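Local coordinates for protein CELL division inhibitor (Pyrococcus furiosus, PDB 1G3Q) that probably binds and hydrolyses ATP as a MinD-type ATPase of cell division, and is held here in complex with ADP and magnesium, at residues 4-9 and 115-120; 12-17 and 138-143; 58-63 and 94-99. All coordinates share one frame; numbering follows the deposited sequence.

Contacts 1 and 2 lie at the heart of the alpha-beta-alpha fold, whereas contact 3 sits nearer the periphery, its centre about 17 Å from that of contact 1 and about 24 Å from that of contact 2. The first two share a sheet, since strands 3-8 and 136-141 are neighbours, and they touch directly: V8 and V140 pair through their backbones, and C119 O receives the amino group of K16. Their chemistry differs nonetheless. Contact 1 is a regular ladder of backbone hydrogen bonds between parallel strands; contact 2 packs a phosphate-binding loop on a strand end; contact 3 joins helix 59-63 to the chain just beyond helix 90-95 by one backbone hydrogen bond and a small apolar patch.

Contact 1 of 3, residues 4-9 and 115-120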
ATOM      1  N   ILE A   4      -8.512   7.726  -2.937  1.00 21.51           N
ATOM      2  CA  ILE A   4      -7.644   6.727  -3.551  1.00 20.35           C
ATOM      3  C   ILE A   4      -6.194   7.089  -3.253  1.00 19.82           C
ATOM      4  O   ILE A   4      -5.666   8.088  -3.750  1.00 20.25           O
ATOM      5  CB  ILE A   4      -7.883   6.650  -5.072  1.00 20.04           C
ATOM      6  CG1 ILE A   4      -9.383   6.484  -5.343  1.00 19.53           C
ATOM      7  CG2 ILE A   4      -7.120   5.460  -5.666  1.00 19.28           C
ATOM      8  CD1 ILE A   4      -9.739   6.314  -6.820  1.00 19.57           C
ATOM      9  N   ILE A   5      -5.557   6.266  -2.431  1.00 18.32           N
ATOM     10  CA  ILE A   5      -4.186   6.503  -2.015  1.00 17.02           C
ATOM     11  C   ILE A   5      -3.197   5.458  -2.524  1.00 17.04           C
ATOM     12  O   ILE A   5      -3.351   4.261  -2.263  1.00 15.45           O
ATOM     13  CB  ILE A   5      -4.097   6.532  -0.478  1.00 16.76           C
ATOM     14  CG1 ILE A   5      -5.133   7.513   0.085  1.00 16.31           C
ATOM     15  CG2 ILE A   5      -2.691   6.907  -0.050  1.00 16.59           C
ATOM     16  CD1 ILE A   5      -5.179   7.554   1.613  1.00 15.65           C
ATOM     17  N   SER A   6      -2.177   5.915  -3.242  1.00 16.86           N
ATOM     18  CA  SER A   6      -1.154   5.015  -3.756  1.00 17.39           C
ATOM     19  C   SER A   6      -0.051   4.853  -2.713  1.00 17.54           C
ATOM     20  O   SER A   6       0.494   5.840  -2.215  1.00 18.18           O
ATOM     21  CB  SER A   6      -0.559   5.565  -5.057  1.00 17.19           C
ATOM     22  OG  SER A   6      -1.547   5.665  -6.069  1.00 17.27           O
ATOM     23  N   ILE A   7       0.262   3.604  -2.376  1.00 17.53           N
ATOM     24  CA  ILE A   7       1.306   3.293  -1.402  1.00 17.67           C
ATOM     25  C   ILE A   7       2.526   3.028  -2.271  1.00 17.83           C
ATOM     26  O   ILE A   7       2.597   2.005  -2.946  1.00 17.13           O
ATOM     27  CB  ILE A   7       0.951   2.028  -0.591  1.00 17.76           C
ATOM     28  CG1 ILE A   7      -0.465   2.160  -0.019  1.00 18.69           C
ATOM     29  CG2 ILE A   7       1.958   1.822   0.533  1.00 17.67           C
ATOM     30  CD1 ILE A   7      -0.679   3.392   0.847  1.00 18.45           C
ATOM     31  N   VAL A   8       3.489   3.944  -2.240  1.00 18.39           N
ATOM     32  CA  VAL A   8       4.655   3.844  -3.115  1.00 18.64           C
ATOM     33  C   VAL A   8       6.026   3.875  -2.461  1.00 19.08           C
ATOM     34  O   VAL A   8       6.160   4.123  -1.264  1.00 19.13           O
ATOM     35  CB  VAL A   8       4.613   4.989  -4.149  1.00 18.67           C
ATOM     36  CG1 VAL A   8       3.234   5.051  -4.795  1.00 18.49           C
ATOM     37  CG2 VAL A   8       4.924   6.321  -3.460  1.00 17.64           C
ATOM     38  N   SER A   9       7.047   3.633  -3.278  1.00 19.43           N
ATOM     39  CA  SER A   9       8.426   3.644  -2.810  1.00 20.62           C
ATOM     40  C   SER A   9       9.418   3.702  -3.962  1.00 21.45           C
ATOM     41  O   SER A   9       9.079   3.403  -5.112  1.00 21.75           O
ATOM     42  CB  SER A   9       8.721   2.405  -1.968  1.00 20.67           C
ATOM     43  OG  SER A   9      10.044   2.454  -1.468  1.00 21.32           O
ATOM     44  N   ILE A 115      -9.315   3.578  -0.818  1.00 15.95           N
ATOM     45  CA  ILE A 115      -8.865   2.558  -1.751  1.00 15.65           C
ATOM     46  C   ILE A 115      -7.355   2.687  -1.651  1.00 15.59           C
ATOM     47  O   ILE A 115      -6.777   3.692  -2.068  1.00 16.28           O
ATOM     48  CB  ILE A 115      -9.337   2.823  -3.198  1.00 15.64           C
ATOM     49  CG1 ILE A 115     -10.867   2.746  -3.264  1.00 15.51           C
ATOM     50  CG2 ILE A 115      -8.718   1.792  -4.144  1.00 15.38           C
ATOM     51  CD1 ILE A 115     -11.450   2.922  -4.656  1.00 16.61           C
ATOM     52  N   LEU A 116      -6.713   1.688  -1.061  1.00 15.09           N
ATOM     53  CA  LEU A 116      -5.268   1.737  -0.894  1.00 14.75           C
ATOM     54  C   LEU A 116      -4.612   0.836  -1.932  1.00 15.14           C
ATOM     55  O   LEU A 116      -4.845  -0.372  -1.950  1.00 14.70           O
ATOM     56  CB  LEU A 116      -4.899   1.299   0.525  1.00 14.04           C
ATOM     57  CG  LEU A 116      -5.696   2.010   1.632  1.00 13.92           C
ATOM     58  CD1 LEU A 116      -5.241   1.512   3.003  1.00 12.96           C
ATOM     59  CD2 LEU A 116      -5.494   3.525   1.526  1.00 13.16           C
ATOM     60  N   ILE A 117      -3.795   1.431  -2.797  1.00 14.69           N
ATOM     61  CA  ILE A 117      -3.137   0.678  -3.857  1.00 14.63           C
ATOM     62  C   ILE A 117      -1.702   0.289  -3.522  1.00 14.75           C
ATOM     63  O   ILE A 117      -0.829   1.146  -3.385  1.00 14.23           O
ATOM     64  CB  ILE A 117      -3.102   1.476  -5.180  1.00 15.14           C
ATOM     65  CG1 ILE A 117      -4.481   2.066  -5.489  1.00 14.79           C
ATOM     66  CG2 ILE A 117      -2.659   0.560  -6.316  1.00 14.90           C
ATOM     67  CD1 ILE A 117      -4.458   3.134  -6.587  1.00 15.28           C
ATOM     68  N   ASP A 118      -1.472  -1.012  -3.392  1.00 14.51           N
ATOM     69  CA  ASP A 118      -0.145  -1.547  -3.114  1.00 14.80           C
ATOM     70  C   ASP A 118       0.563  -1.496  -4.466  1.00 15.14           C
ATOM     71  O   ASP A 118       0.201  -2.224  -5.387  1.00 14.51           O
ATOM     72  CB  ASP A 118      -0.269  -2.994  -2.629  1.00 14.54           C
ATOM     73  CG  ASP A 118       1.059  -3.593  -2.206  1.00 15.13           C
ATOM     74  OD1 ASP A 118       2.095  -2.889  -2.259  1.00 12.99           O
ATOM     75  OD2 ASP A 118       1.058  -4.783  -1.816  1.00 14.42           O
ATOM     76  N   CYS A 119       1.563  -0.632  -4.589  1.00 15.55           N
ATOM     77  CA  CYS A 119       2.274  -0.485  -5.856  1.00 16.98           C
ATOM     78  C   CYS A 119       3.655  -1.109  -5.908  1.00 17.49           C
ATOM     79  O   CYS A 119       4.323  -1.270  -4.887  1.00 18.05           O
ATOM     80  CB  CYS A 119       2.442   1.001  -6.205  1.00 16.20           C
ATOM     81  SG  CYS A 119       0.934   1.980  -6.258  1.00 16.54           S
ATOM     82  N   PRO A 120       4.088  -1.511  -7.108  1.00 18.32           N
ATOM     83  CA  PRO A 120       5.426  -2.087  -7.199  1.00 18.64           C
ATOM     84  C   PRO A 120       6.307  -0.842  -7.102  1.00 19.02           C
ATOM     85  O   PRO A 120       5.830   0.268  -7.344  1.00 18.51           O
ATOM     86  CB  PRO A 120       5.443  -2.715  -8.592  1.00 18.97           C
ATOM     87  CG  PRO A 120       4.494  -1.859  -9.368  1.00 18.67           C
ATOM     88  CD  PRO A 120       3.368  -1.626  -8.389  1.00 18.42           C
TER
HETATM   89  O   HOH W   1       5.936   2.592  -5.833  1.00 17.55           O
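I4 and I115 run side by side, I4 CG1 lying 4.2 Å from I115 CD1, while the other branch, I4 CG2, comes within 3.7 Å of I117 CD1. A chi1 of -51° sets this CG2 anti to the backbone N, which turns it toward the I117 methyl. I5 bonds in both directions: its N donates to I115 O (2.9 Å), and its O accepts from I117 N (2.9 Å). Its side chain occupies the other face of the sheet, where I5 CB meets L116 CD2 at 3.9 Å. S6 returns to the face of I4, although its OG is hydrogen-bonded to M131 O. I7 continues the ladder, giving its N to I117 O (2.9 Å) and taking C119 N on its O (3.3 Å). V8 CG1 packs at 4.1 Å from C119 SG, and at S9 a water replaces direct pairing, accepting from S9 N and donating to P120 O. The parallel register thus satisfies buried peptides between largely aliphatic faces; D118, at the strand end, is hydrogen-bonded to T17 OG1, which here binds the magnesium, so D118 stands in the second shell, while in a crystal structure of this protein it takes part in a magnesium site itself.

Contact 2 of 3, residues 12-17 and 138-143; sequences GGTGKT and LLVTNP. With MG (magnesium ion), chain B; ADP (adenosine-5'-diphosphate), chain C.
O2B of the ADP beta-phosphate is gripped by two successive peptide nitrogens, G15 N at 2.9 Å and K16 N at 3.0 Å, and more weakly by K16 NZ. Both residues border V140 across the contact. The lysine chain bends at chi3 (-76°) and chi4 (70°), which curls NZ back over the phosphate; C119 O supplies another partner for the ammonium. Next to them, T17 N donates to O3B of ADP (2.8 Å) and G13 N to O1B, so backbone N-H groups reach all three terminal oxygens. Magnesium is six-coordinate, bound by T17 OG1 and ADP O3B, each at 2.1 Å, and by four waters, one of which also accepts from K16 NZ.

Behind this loop, strand 136-141 offers V140, whose CG1 lies 3.8 Å from T14 O and 4.1 Å from G15 C. The N142 side chain crosses that of T14 obliquely, though its amide orientation is uncertain. T14 OG1 is held by S9 OG and K11 O rather than by the strand. G15, at the N-cap with phi 124°, adopts a backbone that calls for glycine. A phosphate wrapped by amides at the start of a helix, with lysine and threonine following, is the P-loop; the run K11 to T17 fits the deviant Walker A motif of the MinD/ParA family.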
ATOM      1  N   GLY A  12      12.021  -1.670  -3.685  1.00 25.11           N
ATOM      2  CA  GLY A  12      11.159  -2.746  -3.238  1.00 24.56           C
ATOM      3  C   GLY A  12      11.654  -3.256  -1.899  1.00 23.98           C
ATOM      4  O   GLY A  12      12.786  -2.968  -1.507  1.00 24.33           O
ATOM      5  N   GLY A  13      10.810  -4.006  -1.197  1.00 23.44           N
ATOM      6  CA  GLY A  13      11.190  -4.544   0.096  1.00 22.14           C
ATOM      7  C   GLY A  13      11.190  -3.503   1.199  1.00 21.41           C
ATOM      8  O   GLY A  13      11.685  -3.755   2.296  1.00 21.46           O
ATOM      9  N   THR A  14      10.623  -2.335   0.915  1.00 20.63           N
ATOM     10  CA  THR A  14      10.576  -1.249   1.889  1.00 19.53           C
ATOM     11  C   THR A  14       9.378  -1.334   2.834  1.00 18.54           C
ATOM     12  O   THR A  14       9.392  -0.738   3.912  1.00 18.04           O
ATOM     13  CB  THR A  14      10.563   0.121   1.179  1.00 20.03           C
ATOM     14  OG1 THR A  14       9.555   0.123   0.162  1.00 21.01           O
ATOM     15  CG2 THR A  14      11.919   0.404   0.543  1.00 20.38           C
ATOM     16  N   GLY A  15       8.344  -2.065   2.424  1.00 17.38           N
ATOM     17  CA  GLY A  15       7.173  -2.225   3.268  1.00 16.57           C
ATOM     18  C   GLY A  15       5.838  -1.825   2.668  1.00 16.04           C
ATOM     19  O   GLY A  15       4.848  -1.706   3.389  1.00 16.10           O
ATOM     20  N   LYS A  16       5.787  -1.633   1.354  1.00 15.69           N
ATOM     21  CA  LYS A  16       4.546  -1.224   0.703  1.00 14.89           C
ATOM     22  C   LYS A  16       3.364  -2.152   0.980  1.00 14.35           C
ATOM     23  O   LYS A  16       2.281  -1.697   1.354  1.00 13.45           O
ATOM     24  CB  LYS A  16       4.768  -1.091  -0.809  1.00 15.63           C
ATOM     25  CG  LYS A  16       5.685   0.070  -1.179  1.00 16.35           C
ATOM     26  CD  LYS A  16       5.946   0.161  -2.680  1.00 17.19           C
ATOM     27  CE  LYS A  16       6.939  -0.892  -3.158  1.00 17.69           C
ATOM     28  NZ  LYS A  16       6.393  -2.276  -3.115  1.00 17.85           N
ATOM     29  N   THR A  17       3.557  -3.450   0.792  1.00 13.33           N
ATOM     30  CA  THR A  17       2.465  -4.382   1.041  1.00 12.28           C
ATOM     31  C   THR A  17       2.097  -4.399   2.518  1.00 11.89           C
ATOM     32  O   THR A  17       0.914  -4.434   2.870  1.00 10.93           O
ATOM     33  CB  THR A  17       2.833  -5.796   0.564  1.00 12.19           C
ATOM     34  OG1 THR A  17       3.008  -5.763  -0.853  1.00 11.99           O
ATOM     35  CG2 THR A  17       1.715  -6.792   0.889  1.00 11.16           C
ATOM     36  N   LEU A 138       1.222   8.019  -0.530  1.00 21.06           N
ATOM     37  CA  LEU A 138       1.844   7.854   0.774  1.00 20.81           C
ATOM     38  C   LEU A 138       3.193   7.214   0.485  1.00 20.64           C
ATOM     39  O   LEU A 138       3.265   6.051   0.091  1.00 20.35           O
ATOM     40  CB  LEU A 138       1.010   6.932   1.671  1.00 20.53           C
ATOM     41  CG  LEU A 138       1.603   6.646   3.056  1.00 20.35           C
ATOM     42  CD1 LEU A 138       1.725   7.947   3.838  1.00 21.03           C
ATOM     43  CD2 LEU A 138       0.721   5.658   3.811  1.00 20.69           C
ATOM     44  N   LEU A 139       4.260   7.982   0.667  1.00 20.65           N
ATOM     45  CA  LEU A 139       5.598   7.481   0.401  1.00 20.75           C
ATOM     46  C   LEU A 139       6.070   6.541   1.500  1.00 20.96           C
ATOM     47  O   LEU A 139       5.935   6.839   2.687  1.00 20.83           O
ATOM     48  CB  LEU A 139       6.585   8.649   0.269  1.00 21.27           C
ATOM     49  CG  LEU A 139       6.156   9.846  -0.588  1.00 21.48           C
ATOM     50  CD1 LEU A 139       7.322  10.829  -0.692  1.00 21.81           C
ATOM     51  CD2 LEU A 139       5.734   9.387  -1.971  1.00 21.83           C
ATOM     52  N   VAL A 140       6.615   5.398   1.097  1.00 21.01           N
ATOM     53  CA  VAL A 140       7.132   4.424   2.049  1.00 21.22           C
ATOM     54  C   VAL A 140       8.628   4.293   1.800  1.00 22.20           C
ATOM     55  O   VAL A 140       9.057   4.051   0.672  1.00 22.04           O
ATOM     56  CB  VAL A 140       6.468   3.041   1.871  1.00 20.65           C
ATOM     57  CG1 VAL A 140       7.077   2.049   2.842  1.00 19.83           C
ATOM     58  CG2 VAL A 140       4.967   3.152   2.103  1.00 20.46           C
ATOM     59  N   THR A 141       9.419   4.456   2.853  1.00 23.52           N
ATOM     60  CA  THR A 141      10.865   4.378   2.725  1.00 25.14           C
ATOM     61  C   THR A 141      11.520   3.812   3.976  1.00 26.12           C
ATOM     62  O   THR A 141      10.899   3.733   5.035  1.00 26.25           O
ATOM     63  CB  THR A 141      11.464   5.775   2.475  1.00 25.34           C
ATOM     64  OG1 THR A 141      12.882   5.667   2.283  1.00 26.11           O
ATOM     65  CG2 THR A 141      11.194   6.682   3.671  1.00 25.79           C
ATOM     66  N   ASN A 142      12.778   3.411   3.838  1.00 27.60           N
ATOM     67  CA  ASN A 142      13.541   2.891   4.961  1.00 29.23           C
ATOM     68  C   ASN A 142      14.555   3.973   5.326  1.00 30.28           C
ATOM     69  O   ASN A 142      14.738   4.928   4.572  1.00 30.41           O
ATOM     70  CB  ASN A 142      14.242   1.588   4.581  1.00 29.75           C
ATOM     71  CG  ASN A 142      13.261   0.488   4.218  1.00 30.63           C
ATOM     72  OD1 ASN A 142      12.169   0.402   4.786  1.00 31.01           O
ATOM     73  ND2 ASN A 142      13.649  -0.368   3.278  1.00 31.07           N
ATOM     74  N   PRO A 143      15.216   3.846   6.488  1.00 31.25           N
ATOM     75  CA  PRO A 143      16.208   4.828   6.947  1.00 32.12           C
ATOM     76  C   PRO A 143      17.525   4.904   6.164  1.00 32.85           C
ATOM     77  O   PRO A 143      18.543   5.322   6.714  1.00 33.43           O
ATOM     78  CB  PRO A 143      16.441   4.427   8.407  1.00 32.03           C
ATOM     79  CG  PRO A 143      15.162   3.737   8.792  1.00 31.68           C
ATOM     80  CD  PRO A 143      14.886   2.905   7.571  1.00 31.57           C
TER
HETATM   81 MG    MG B 239       4.882  -5.821  -1.907  1.00 24.28          MG
HETATM   82  PB  ADP C 238       7.453  -4.447  -0.287  1.00 18.51           P
HETATM   83  O1B ADP C 238       8.243  -5.155  -1.272  1.00 18.62           O
HETATM   84  O2B ADP C 238       7.884  -3.042  -0.216  1.00 17.61           O
HETATM   85  O3B ADP C 238       5.807  -4.524  -0.463  1.00 17.20           O
HETATM   86  PA  ADP C 238       6.924  -5.868   2.102  1.00 18.69           P
HETATM   87  O1A ADP C 238       6.512  -7.139   1.617  1.00 17.45           O
HETATM   88  O2A ADP C 238       5.844  -5.070   2.621  1.00 18.14           O
HETATM   89  O3A ADP C 238       7.735  -5.061   1.106  1.00 18.24           O
HETATM   90  O5' ADP C 238       7.881  -6.145   3.228  1.00 17.70           O
HETATM   91  C5' ADP C 238       9.116  -6.944   3.076  1.00 18.36           C
HETATM   92  C4' ADP C 238       9.336  -7.852   4.231  1.00 18.67           C
HETATM   93  O4' ADP C 238       9.781  -7.122   5.411  1.00 19.06           O
HETATM   94  C3' ADP C 238       8.121  -8.593   4.694  1.00 19.08           C
HETATM   95  O3' ADP C 238       8.432  -9.966   4.922  1.00 19.96           O
HETATM   96  C2' ADP C 238       7.685  -7.955   5.978  1.00 18.91           C
HETATM   97  O2' ADP C 238       7.070  -8.823   6.928  1.00 18.49           O
HETATM   98  C1' ADP C 238       8.906  -7.369   6.545  1.00 18.98           C
HETATM   99  N9  ADP C 238       8.708  -6.033   7.172  1.00 18.66           N
HETATM  100  C8  ADP C 238       8.191  -4.823   6.681  1.00 18.53           C
HETATM  101  N7  ADP C 238       8.165  -3.835   7.529  1.00 18.53           N
HETATM  102  C5  ADP C 238       8.695  -4.389   8.672  1.00 18.56           C
HETATM  103  C6  ADP C 238       8.944  -3.857   9.968  1.00 18.87           C
HETATM  104  N6  ADP C 238       8.646  -2.584  10.232  1.00 18.65           N
HETATM  105  N1  ADP C 238       9.502  -4.698  10.934  1.00 18.76           N
HETATM  106  C2  ADP C 238       9.799  -6.000  10.638  1.00 19.29           C
HETATM  107  N3  ADP C 238       9.593  -6.586   9.433  1.00 18.62           N
HETATM  108  C4  ADP C 238       9.038  -5.733   8.488  1.00 18.86           C
HETATM  109  O   HOH W   2       4.207  -3.911  -3.245  1.00 20.86           O
HETATM  110  O   HOH W   3       5.522  -7.861  -0.830  1.00 17.09           O
HETATM  111  O   HOH W   4       6.845  -6.109  -3.418  1.00 16.02           O
HETATM  112  O   HOH W   5       3.834  -7.196  -3.524  1.00 14.47           O

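Contact 3 of 3, residues 58-63 and 94-99; sequences TLHDVL and LKADPR
L63 and A96 bring their CA atoms to 4.6 Å where helix 90-95 has just given way to extended chain, and the peptide N of D97 donates to L63 O at 3.1 Å. With an N-H...O angle of 161° the bond is fairly straight at the hydrogen, but the donor stands 65° above the carbonyl plane, so L63 O is met well away from its lone pairs.

A96 supplies the apolar centre. Its CB lies 3.8 Å from L63 CB and equally 3.8 Å from H60 CD2, so the methyl group fits between two residues spaced about one helical turn apart. It approaches the imidazole obliquely. The ring nitrogen next to CD2, H60 NE2, is hydrogen-bonded to L41 O, which helps fix the turn of the ring. The L63 side chain also lies against the carbonyl of D97, its CD2 3.7 Å from D97 O.

The D97 carboxylate turns away from the helix: with CG anti to the backbone N (chi1 -176°), it folds onto its own chain. D97 OD1 accepts from R99 N at 2.9 Å, an Asx turn, and from R99 NE at 2.8 Å, while R99 NH2 reaches OD2. This side-on, two-nitrogen salt bridge limits the rotation of the carboxylate. At the start of the other segment, T58 and D61 form a capping box: T58 N donates to D61 OD2 at 2.8 Å, whereas the bond from H60 N to T58 OG1 is weak.

Around this junction, L59 and L63 lean on L101 of helix 101-106, H60 and D61 touch H92 of helix 90-95, and P98 packs against helix 125-131, so the contact ties short helix 59-63 to the chain running between helices 90-95 and 101-106.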
ATOM      1  N   THR A  58      -9.150 -12.259 -10.358  1.00 13.95           N
ATOM      2  CA  THR A  58      -8.241 -11.234  -9.866  1.00 13.51           C
ATOM      3  C   THR A  58      -8.208  -9.985 -10.732  1.00 13.39           C
ATOM      4  O   THR A  58      -8.826  -9.921 -11.794  1.00 13.55           O
ATOM      5  CB  THR A  58      -6.798 -11.770  -9.806  1.00 13.70           C
ATOM      6  OG1 THR A  58      -6.392 -12.157 -11.124  1.00 13.83           O
ATOM      7  CG2 THR A  58      -6.699 -12.980  -8.879  1.00 13.37           C
ATOM      8  N   LEU A  59      -7.459  -8.995 -10.265  1.00 13.24           N
ATOM      9  CA  LEU A  59      -7.295  -7.749 -10.994  1.00 13.42           C
ATOM     10  C   LEU A  59      -6.686  -8.071 -12.362  1.00 13.29           C
ATOM     11  O   LEU A  59      -6.981  -7.412 -13.358  1.00 12.84           O
ATOM     12  CB  LEU A  59      -6.373  -6.809 -10.210  1.00 12.94           C
ATOM     13  CG  LEU A  59      -5.945  -5.486 -10.856  1.00 13.63           C
ATOM     14  CD1 LEU A  59      -7.167  -4.691 -11.284  1.00 12.52           C
ATOM     15  CD2 LEU A  59      -5.106  -4.694  -9.865  1.00 13.06           C
ATOM     16  N   HIS A  60      -5.846  -9.103 -12.410  1.00 13.61           N
ATOM     17  CA  HIS A  60      -5.206  -9.495 -13.664  1.00 13.85           C
ATOM     18  C   HIS A  60      -6.240  -9.910 -14.707  1.00 14.48           C
ATOM     19  O   HIS A  60      -6.086  -9.618 -15.897  1.00 14.35           O
ATOM     20  CB  HIS A  60      -4.208 -10.635 -13.423  1.00 12.80           C
ATOM     21  CG  HIS A  60      -3.012 -10.225 -12.618  1.00 12.29           C
ATOM     22  ND1 HIS A  60      -3.089  -9.903 -11.280  1.00 11.59           N
ATOM     23  CD2 HIS A  60      -1.714 -10.074 -12.968  1.00 11.81           C
ATOM     24  CE1 HIS A  60      -1.888  -9.574 -10.840  1.00 12.28           C
ATOM     25  NE2 HIS A  60      -1.036  -9.669 -11.844  1.00 11.88           N
ATOM     26  N   ASP A  61      -7.291 -10.589 -14.257  1.00 14.79           N
ATOM     27  CA  ASP A  61      -8.364 -11.017 -15.150  1.00 15.88           C
ATOM     28  C   ASP A  61      -9.068  -9.781 -15.692  1.00 15.83           C
ATOM     29  O   ASP A  61      -9.400  -9.704 -16.877  1.00 15.84           O
ATOM     30  CB  ASP A  61      -9.372 -11.890 -14.397  1.00 16.42           C
ATOM     31  CG  ASP A  61      -8.815 -13.251 -14.045  1.00 17.45           C
ATOM     32  OD1 ASP A  61      -8.488 -14.014 -14.977  1.00 16.93           O
ATOM     33  OD2 ASP A  61      -8.707 -13.562 -12.840  1.00 17.95           O
ATOM     34  N   VAL A  62      -9.290  -8.814 -14.810  1.00 15.85           N
ATOM     35  CA  VAL A  62      -9.951  -7.568 -15.177  1.00 15.80           C
ATOM     36  C   VAL A  62      -9.108  -6.805 -16.198  1.00 16.25           C
ATOM     37  O   VAL A  62      -9.621  -6.351 -17.227  1.00 16.13           O
ATOM     38  CB  VAL A  62     -10.166  -6.672 -13.928  1.00 16.18           C
ATOM     39  CG1 VAL A  62     -10.884  -5.389 -14.318  1.00 15.86           C
ATOM     40  CG2 VAL A  62     -10.968  -7.433 -12.869  1.00 15.81           C
ATOM     41  N   LEU A  63      -7.813  -6.680 -15.916  1.00 15.93           N
ATOM     42  CA  LEU A  63      -6.892  -5.962 -16.795  1.00 16.21           C
ATOM     43  C   LEU A  63      -6.685  -6.656 -18.136  1.00 16.88           C
ATOM     44  O   LEU A  63      -6.173  -6.053 -19.081  1.00 16.95           O
ATOM     45  CB  LEU A  63      -5.542  -5.765 -16.100  1.00 15.29           C
ATOM     46  CG  LEU A  63      -5.566  -4.975 -14.784  1.00 15.12           C
ATOM     47  CD1 LEU A  63      -4.165  -4.934 -14.190  1.00 14.27           C
ATOM     48  CD2 LEU A  63      -6.086  -3.562 -15.026  1.00 14.77           C
ATOM     49  N   LEU A  94       1.350 -11.741 -17.701  1.00 16.11           N
ATOM     50  CA  LEU A  94       1.518 -11.333 -19.094  1.00 16.84           C
ATOM     51  C   LEU A  94       0.302 -10.648 -19.712  1.00 16.93           C
ATOM     52  O   LEU A  94       0.419  -9.583 -20.327  1.00 17.25           O
ATOM     53  CB  LEU A  94       1.893 -12.548 -19.955  1.00 16.51           C
ATOM     54  CG  LEU A  94       3.307 -13.119 -19.798  1.00 16.63           C
ATOM     55  CD1 LEU A  94       3.397 -14.470 -20.490  1.00 16.66           C
ATOM     56  CD2 LEU A  94       4.320 -12.148 -20.383  1.00 16.70           C
ATOM     57  N   LYS A  95      -0.867 -11.250 -19.543  1.00 17.11           N
ATOM     58  CA  LYS A  95      -2.074 -10.708 -20.148  1.00 17.83           C
ATOM     59  C   LYS A  95      -2.716  -9.493 -19.487  1.00 17.20           C
ATOM     60  O   LYS A  95      -3.621  -8.887 -20.056  1.00 16.80           O
ATOM     61  CB  LYS A  95      -3.096 -11.831 -20.312  1.00 19.25           C
ATOM     62  CG  LYS A  95      -2.616 -12.895 -21.296  1.00 21.63           C
ATOM     63  CD  LYS A  95      -3.700 -13.899 -21.630  1.00 24.08           C
ATOM     64  CE  LYS A  95      -3.269 -14.817 -22.771  1.00 25.53           C
ATOM     65  NZ  LYS A  95      -4.387 -15.700 -23.235  1.00 27.22           N
ATOM     66  N   ALA A  96      -2.251  -9.127 -18.300  1.00 16.61           N
ATOM     67  CA  ALA A  96      -2.809  -7.965 -17.608  1.00 16.27           C
ATOM     68  C   ALA A  96      -2.246  -6.668 -18.189  1.00 16.26           C
ATOM     69  O   ALA A  96      -1.058  -6.400 -18.067  1.00 16.06           O
ATOM     70  CB  ALA A  96      -2.493  -8.040 -16.119  1.00 16.21           C
ATOM     71  N   ASP A  97      -3.098  -5.874 -18.834  1.00 15.77           N
ATOM     72  CA  ASP A  97      -2.665  -4.599 -19.400  1.00 15.80           C
ATOM     73  C   ASP A  97      -2.598  -3.594 -18.247  1.00 15.98           C
ATOM     74  O   ASP A  97      -3.630  -3.157 -17.732  1.00 16.16           O
ATOM     75  CB  ASP A  97      -3.670  -4.117 -20.451  1.00 15.36           C
ATOM     76  CG  ASP A  97      -3.230  -2.836 -21.145  1.00 15.60           C
ATOM     77  OD1 ASP A  97      -2.247  -2.210 -20.692  1.00 14.67           O
ATOM     78  OD2 ASP A  97      -3.880  -2.453 -22.143  1.00 14.98           O
ATOM     79  N   PRO A  98      -1.383  -3.213 -17.826  1.00 16.12           N
ATOM     80  CA  PRO A  98      -1.226  -2.257 -16.723  1.00 16.36           C
ATOM     81  C   PRO A  98      -1.773  -0.868 -17.025  1.00 16.67           C
ATOM     82  O   PRO A  98      -2.131  -0.123 -16.114  1.00 16.87           O
ATOM     83  CB  PRO A  98       0.281  -2.247 -16.492  1.00 16.41           C
ATOM     84  CG  PRO A  98       0.823  -2.489 -17.864  1.00 16.91           C
ATOM     85  CD  PRO A  98      -0.070  -3.598 -18.373  1.00 16.07           C
ATOM     86  N   ARG A  99      -1.843  -0.525 -18.306  1.00 16.59           N
ATOM     87  CA  ARG A  99      -2.331   0.786 -18.712  1.00 16.88           C
ATOM     88  C   ARG A  99      -3.801   1.006 -18.356  1.00 17.32           C
ATOM     89  O   ARG A  99      -4.278   2.140 -18.338  1.00 17.15           O
ATOM     90  CB  ARG A  99      -2.118   0.972 -20.217  1.00 16.47           C
ATOM     91  CG  ARG A  99      -0.652   0.882 -20.629  1.00 15.99           C
ATOM     92  CD  ARG A  99      -0.509   0.730 -22.136  1.00 15.16           C
ATOM     93  NE  ARG A  99      -1.300  -0.387 -22.642  1.00 14.28           N
ATOM     94  CZ  ARG A  99      -1.480  -0.648 -23.931  1.00 14.00           C
ATOM     95  NH1 ARG A  99      -0.912   0.127 -24.847  1.00 13.81           N
ATOM     96  NH2 ARG A  99      -2.258  -1.656 -24.306  1.00 12.70           N
TER